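Local coordinates for AceL NrdHF-1-1 Intein (PDB 6ZGQ), which is a naturally split class 3 intein, here linked into one chain and splice-inactive, of a kind that excises itself and joins its flanking exteins, at residues A7-T12 against T129-L134; E24-E29 against T48-V53. All blocks are in the same frame, centred on the assembly; numbering follows the deposited sequence.

Contact 1: A7-T12 against T129-L134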
loop_
_atom_site.group_PDB
_atom_site.type_symbol
_atom_site.label_atom_id
_atom_site.label_comp_id
_atom_site.label_asym_id
_atom_site.label_seq_id
_atom_site.Cartn_x
_atom_site.Cartn_y
_atom_site.Cartn_z
ATOM N N ALA A 7 -4.513 6.866 -4.940
ATOM C CA ALA A 7 -5.472 6.211 -4.039
ATOM C C ALA A 7 -5.465 4.682 -4.186
ATOM O O ALA A 7 -4.877 4.165 -5.146
ATOM C CB ALA A 7 -6.855 6.775 -4.332
ATOM N N LEU A 8 -6.102 3.992 -3.229
ATOM C CA LEU A 8 -6.239 2.520 -3.196
ATOM C C LEU A 8 -7.700 2.143 -3.436
ATOM O O LEU A 8 -8.579 2.854 -2.934
ATOM C CB LEU A 8 -5.807 1.989 -1.823
ATOM C CG LEU A 8 -4.384 2.346 -1.406
ATOM C CD1 LEU A 8 -4.191 2.161 0.089
ATOM C CD2 LEU A 8 -3.384 1.503 -2.179
ATOM N N LEU A 9 -7.941 1.035 -4.154
ATOM C CA LEU A 9 -9.297 0.558 -4.491
ATOM C C LEU A 9 -10.120 0.423 -3.216
ATOM O O LEU A 9 -9.584 -0.040 -2.199
ATOM C CB LEU A 9 -9.239 -0.799 -5.205
ATOM C CG LEU A 9 -10.585 -1.340 -5.690
ATOM C CD1 LEU A 9 -11.187 -0.400 -6.718
ATOM C CD2 LEU A 9 -10.431 -2.735 -6.266
ATOM N N VAL A 10 -11.397 0.824 -3.269
ATOM C CA VAL A 10 -12.326 0.679 -2.130
ATOM C C VAL A 10 -12.269 -0.773 -1.638
ATOM O O VAL A 10 -12.084 -1.695 -2.456
ATOM C CB VAL A 10 -13.780 1.101 -2.491
ATOM C CG1 VAL A 10 -14.371 0.237 -3.600
ATOM C CG2 VAL A 10 -14.682 1.088 -1.262
ATOM N N GLY A 11 -12.363 -0.953 -0.316
ATOM C CA GLY A 11 -12.406 -2.272 0.303
ATOM C C GLY A 11 -11.035 -2.841 0.603
ATOM O O GLY A 11 -10.947 -3.893 1.232
ATOM N N THR A 12 -9.972 -2.183 0.126
ATOM C CA THR A 12 -8.612 -2.438 0.628
ATOM C C THR A 12 -8.645 -2.272 2.149
ATOM O O THR A 12 -9.109 -1.234 2.624
ATOM C CB THR A 12 -7.599 -1.458 0.006
ATOM O OG1 THR A 12 -7.504 -1.728 -1.394
ATOM C CG2 THR A 12 -6.204 -1.594 0.625
ATOM N N THR A 129 -15.435 3.477 -9.922
ATOM C CA THR A 129 -15.574 3.036 -8.524
ATOM C C THR A 129 -14.713 3.920 -7.616
ATOM O O THR A 129 -13.828 4.624 -8.122
ATOM C CB THR A 129 -15.228 1.542 -8.346
ATOM O OG1 THR A 129 -15.690 1.120 -7.066
ATOM C CG2 THR A 129 -13.720 1.258 -8.469
ATOM N N GLU A 130 -14.987 3.891 -6.308
ATOM C CA GLU A 130 -14.303 4.765 -5.341
ATOM C C GLU A 130 -12.922 4.196 -5.036
ATOM O O GLU A 130 -12.778 2.969 -4.942
ATOM C CB GLU A 130 -15.112 5.003 -4.047
ATOM C CG GLU A 130 -16.225 4.016 -3.747
ATOM C CD GLU A 130 -17.038 4.435 -2.543
ATOM O OE1 GLU A 130 -16.479 4.463 -1.428
ATOM O OE2 GLU A 130 -18.239 4.738 -2.712
ATOM N N PHE A 131 -11.926 5.090 -4.979
ATOM C CA PHE A 131 -10.581 4.831 -4.426
ATOM C C PHE A 131 -10.387 5.769 -3.219
ATOM O O PHE A 131 -10.893 6.905 -3.226
ATOM C CB PHE A 131 -9.458 5.100 -5.447
ATOM C CG PHE A 131 -9.475 4.222 -6.674
ATOM C CD1 PHE A 131 -10.459 4.364 -7.635
ATOM C CD2 PHE A 131 -8.469 3.290 -6.896
ATOM C CE1 PHE A 131 -10.470 3.570 -8.768
ATOM C CE2 PHE A 131 -8.473 2.501 -8.038
ATOM C CZ PHE A 131 -9.475 2.643 -8.974
ATOM N N HIS A 132 -9.665 5.289 -2.206
ATOM C CA HIS A 132 -9.427 6.017 -0.963
ATOM C C HIS A 132 -7.904 6.093 -0.713
ATOM O O HIS A 132 -7.156 5.231 -1.213
ATOM C CB HIS A 132 -10.166 5.323 0.192
ATOM C CG HIS A 132 -11.651 5.298 0.029
ATOM N ND1 HIS A 132 -12.476 6.226 0.623
ATOM C CD2 HIS A 132 -12.461 4.457 -0.656
ATOM C CE1 HIS A 132 -13.732 5.967 0.303
ATOM N NE2 HIS A 132 -13.751 4.898 -0.475
ATOM N N ALA A 133 -7.477 7.141 0.003
ATOM C CA ALA A 133 -6.066 7.396 0.354
ATOM C C ALA A 133 -5.955 7.963 1.770
ATOM O O ALA A 133 -6.886 8.622 2.225
ATOM C CB ALA A 133 -5.437 8.369 -0.637
ATOM N N LEU A 134 -4.828 7.691 2.441
ATOM C CA LEU A 134 -4.473 8.256 3.755
ATOM C C LEU A 134 -3.115 8.961 3.673
ATOM O O LEU A 134 -2.265 8.543 2.884
ATOM C CB LEU A 134 -4.360 7.139 4.801
ATOM C CG LEU A 134 -5.493 6.121 4.860
ATOM C CD1 LEU A 134 -5.169 5.045 5.890
ATOM C CD2 LEU A 134 -6.804 6.809 5.188
#

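Contact 2: E24-E29 against T48-V53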
loop_
_atom_site.group_PDB
_atom_site.type_symbol
_atom_site.label_atom_id
_atom_site.label_comp_id
_atom_site.label_asym_id
_atom_site.label_seq_id
_atom_site.Cartn_x
_atom_site.Cartn_y
_atom_site.Cartn_z
ATOM N N GLU A 24 -12.203 2.667 3.344
ATOM C CA GLU A 24 -13.302 3.651 3.219
ATOM C C GLU A 24 -13.916 4.016 4.575
ATOM O O GLU A 24 -14.692 4.978 4.640
ATOM C CB GLU A 24 -14.421 3.144 2.305
ATOM C CG GLU A 24 -15.111 1.885 2.815
ATOM C CD GLU A 24 -14.580 0.610 2.186
ATOM O OE1 GLU A 24 -13.418 0.595 1.729
ATOM O OE2 GLU A 24 -15.338 -0.376 2.144
ATOM N N ASN A 25 -13.598 3.237 5.619
ATOM C CA ASN A 25 -14.093 3.461 6.991
ATOM C C ASN A 25 -13.036 4.092 7.907
ATOM O O ASN A 25 -13.348 4.380 9.059
ATOM C CB ASN A 25 -14.597 2.150 7.614
ATOM C CG ASN A 25 -15.775 1.571 6.870
ATOM O OD1 ASN A 25 -15.798 0.385 6.552
ATOM N ND2 ASN A 25 -16.758 2.409 6.576
ATOM N N ILE A 26 -11.814 4.309 7.408
ATOM C CA ILE A 26 -10.735 4.943 8.194
ATOM C C ILE A 26 -11.085 6.423 8.425
ATOM O O ILE A 26 -11.497 7.108 7.476
ATOM C CB ILE A 26 -9.359 4.815 7.488
ATOM C CG1 ILE A 26 -8.880 3.350 7.462
ATOM C CG2 ILE A 26 -8.318 5.726 8.137
ATOM C CD1 ILE A 26 -8.409 2.814 8.797
ATOM N N THR A 27 -10.959 6.875 9.683
ATOM C CA THR A 27 -11.120 8.286 10.087
ATOM C C THR A 27 -9.774 8.788 10.626
ATOM O O THR A 27 -8.835 7.993 10.761
ATOM C CB THR A 27 -12.180 8.466 11.198
ATOM O OG1 THR A 27 -11.601 8.109 12.456
ATOM C CG2 THR A 27 -13.437 7.633 10.949
ATOM N N LEU A 28 -9.707 10.084 10.943
ATOM C CA LEU A 28 -8.506 10.715 11.505
ATOM C C LEU A 28 -8.257 10.210 12.942
ATOM O O LEU A 28 -7.143 10.360 13.458
ATOM C CB LEU A 28 -8.648 12.241 11.472
ATOM C CG LEU A 28 -9.045 12.833 10.116
ATOM C CD1 LEU A 28 -9.247 14.336 10.234
ATOM C CD2 LEU A 28 -8.005 12.506 9.057
ATOM N N GLU A 29 -9.283 9.604 13.558
ATOM C CA GLU A 29 -9.214 9.068 14.936
ATOM C C GLU A 29 -8.733 7.608 14.997
ATOM O O GLU A 29 -8.500 7.094 16.096
ATOM C CB GLU A 29 -10.579 9.186 15.615
ATOM C CG GLU A 29 -11.039 10.621 15.802
ATOM C CD GLU A 29 -11.931 10.782 17.010
ATOM O OE1 GLU A 29 -12.965 10.086 17.080
ATOM O OE2 GLU A 29 -11.598 11.607 17.889
ATOM N N THR A 48 -3.494 12.050 8.984
ATOM C CA THR A 48 -3.670 13.513 8.985
ATOM C C THR A 48 -4.637 13.953 7.870
ATOM O O THR A 48 -5.159 15.062 7.930
ATOM C CB THR A 48 -2.323 14.246 8.823
ATOM O OG1 THR A 48 -1.749 13.879 7.568
ATOM C CG2 THR A 48 -1.363 13.898 9.964
ATOM N N LYS A 49 -4.876 13.091 6.878
ATOM C CA LYS A 49 -5.984 13.283 5.929
ATOM C C LYS A 49 -6.419 11.960 5.295
ATOM O O LYS A 49 -5.595 11.044 5.161
ATOM C CB LYS A 49 -5.644 14.332 4.855
ATOM C CG LYS A 49 -4.399 14.055 4.028
ATOM C CD LYS A 49 -4.311 14.941 2.790
ATOM C CE LYS A 49 -3.992 16.394 3.128
ATOM N NZ LYS A 49 -2.611 16.579 3.665
ATOM N N THR A 50 -7.719 11.877 4.970
ATOM C CA THR A 50 -8.327 10.791 4.183
ATOM C C THR A 50 -8.901 11.434 2.909
ATOM O O THR A 50 -9.315 12.599 2.968
ATOM C CB THR A 50 -9.459 10.093 4.957
ATOM O OG1 THR A 50 -10.515 11.030 5.169
ATOM C CG2 THR A 50 -8.976 9.569 6.305
ATOM N N GLN A 51 -8.871 10.703 1.789
ATOM C CA GLN A 51 -9.318 11.206 0.479
ATOM C C GLN A 51 -10.268 10.171 -0.137
ATOM O O GLN A 51 -10.037 8.961 0.016
ATOM C CB GLN A 51 -8.123 11.498 -0.456
ATOM C CG GLN A 51 -7.935 10.488 -1.590
ATOM C CD GLN A 51 -6.975 10.929 -2.685
ATOM O OE1 GLN A 51 -7.075 10.457 -3.820
ATOM N NE2 GLN A 51 -6.047 11.825 -2.365
ATOM N N LYS A 52 -11.323 10.661 -0.795
ATOM C CA LYS A 52 -12.274 9.849 -1.557
ATOM C C LYS A 52 -12.280 10.388 -2.994
ATOM O O LYS A 52 -12.508 11.590 -3.196
ATOM C CB LYS A 52 -13.672 9.948 -0.926
ATOM C CG LYS A 52 -14.701 8.951 -1.450
ATOM C CD LYS A 52 -16.129 9.392 -1.170
ATOM C CE LYS A 52 -16.390 9.623 0.310
ATOM N NZ LYS A 52 -17.667 10.355 0.509
ATOM N N VAL A 53 -11.979 9.520 -3.962
ATOM C CA VAL A 53 -11.974 9.868 -5.395
ATOM C C VAL A 53 -12.642 8.717 -6.157
ATOM O O VAL A 53 -12.600 7.583 -5.673
ATOM C CB VAL A 53 -10.528 10.134 -5.899
ATOM C CG1 VAL A 53 -9.799 8.836 -6.226
ATOM C CG2 VAL A 53 -10.515 11.085 -7.093
#

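Contact 1: A7-T12 against T129-L134
Val10 sets CG1 beside Glu130 O and Thr129 OG1, and CG2 near both Glu130 OE1 and His132 NE2. Glu130 O takes the bond from Val10 N (3.1 Å), with Val10 CB and CG1 close by, while CG2, anti to the backbone N, lies 4.0 Å from His132 NE2, the two side chains pointing the same way. His132 NE2 donates in the plane of its ring to Glu130 OE1 (2.9 Å, 154° at the hydrogen), reaching the carboxylate on its anti side, a bond that should help hold the imidazole in its rotation. With alanine in place of Glu130, His132 NE2 is likely to lose this acceptor, and the imidazole to turn more easily beside Val10. Between the backbones, Leu8 N donates almost straight to His132 O (2.6 Å, 175°), and His132 N returns a bond to Leu8 O, the hydrogen-bonded pair of a short antiparallel pairing. Here, in what is expected to be the horseshoe-like HINT fold of inteins, the N-terminal strand 8-9 edges strand 128-135. Ala7 probably begins the intein, and Ala133, apparently the engineered alanine that replaces the class 3 cysteine, holds its CB 4.0 Å from Ala7 CA, as expected of a nucleophile facing the upstream splice junction; Ala7 CB also rests on Phe131 CB. Next along, Leu9 has CG anti to its backbone N (chi1 -176°), which carries CD1 back over one face of the Phe131 ring, offset toward the rim at 4.2 Å from CZ. The same Leu9 CD1 is pressed tightly on Thr129 CG2, 3.5 Å away, the two side chains crossing at about a right angle.

Contact 2: E24-E29 against T48-V53
No hydrogen bond joins these two segments: a single leucine methyl, Leu28 CD2, reaches onto the backbone of Thr48 and Lys49 and does much of the touching, on a surface where most of the participants are exposed. The loop that carries it makes an ST turn, in which Thr27 OG1 accepts from Glu29 N at 3.0 Å; Asp30 adds a further hold through its carboxylate on Thr27 N. This turn, between strands 20-22 and 32-35, passes alongside residues 48-50 of the segment that carries edge strand 49-55 in the all-beta intein domain. With CG anti to its carbonyl carbon (chi1 -51°), Leu28 drops its branch toward the strand, and CD2 comes 3.8 Å from Lys49 CA and 3.9 Å from Thr48 C. Thr50 answers from the strand: its CB points at the loop, and CG2, anti to the carbonyl carbon, lies beside the backbone N and reaches Leu28 CD2. Ile26 adds CG2 at 4.3 Å from Thr50 CG2, while the end of that side chain leads away, to Leu134 and the loop residues Thr16 and Pro47. Thr50 CG2 is thus the shared methyl of the contact, 4.1 Å from Leu28 CD2 and 3.7 Å from Ile26 O.

The centres of contact 1 and contact 2 lie about 10 Å apart, on the same side of the chain's centre, and both draw on one three-stranded antiparallel sheet. Strand 128-135 is its middle strand, with 8-9 along one edge and 49-55 along the other; Phe131 N and Val53 O, 2.7 Å apart, probably bond across the second pairing. Along the chain, 24-29 and 48-53 both fall between the two halves of contact 1. Glu24 ties the loop to both segments of contact 1: OE1 takes a probable hydrogen bond from Gly11 N, and CB packs on His132 NE2. From strand 49-55, Gln51 touches both Ala7 and Ala133, so contact 2's strand borders the probable upstream splice junction.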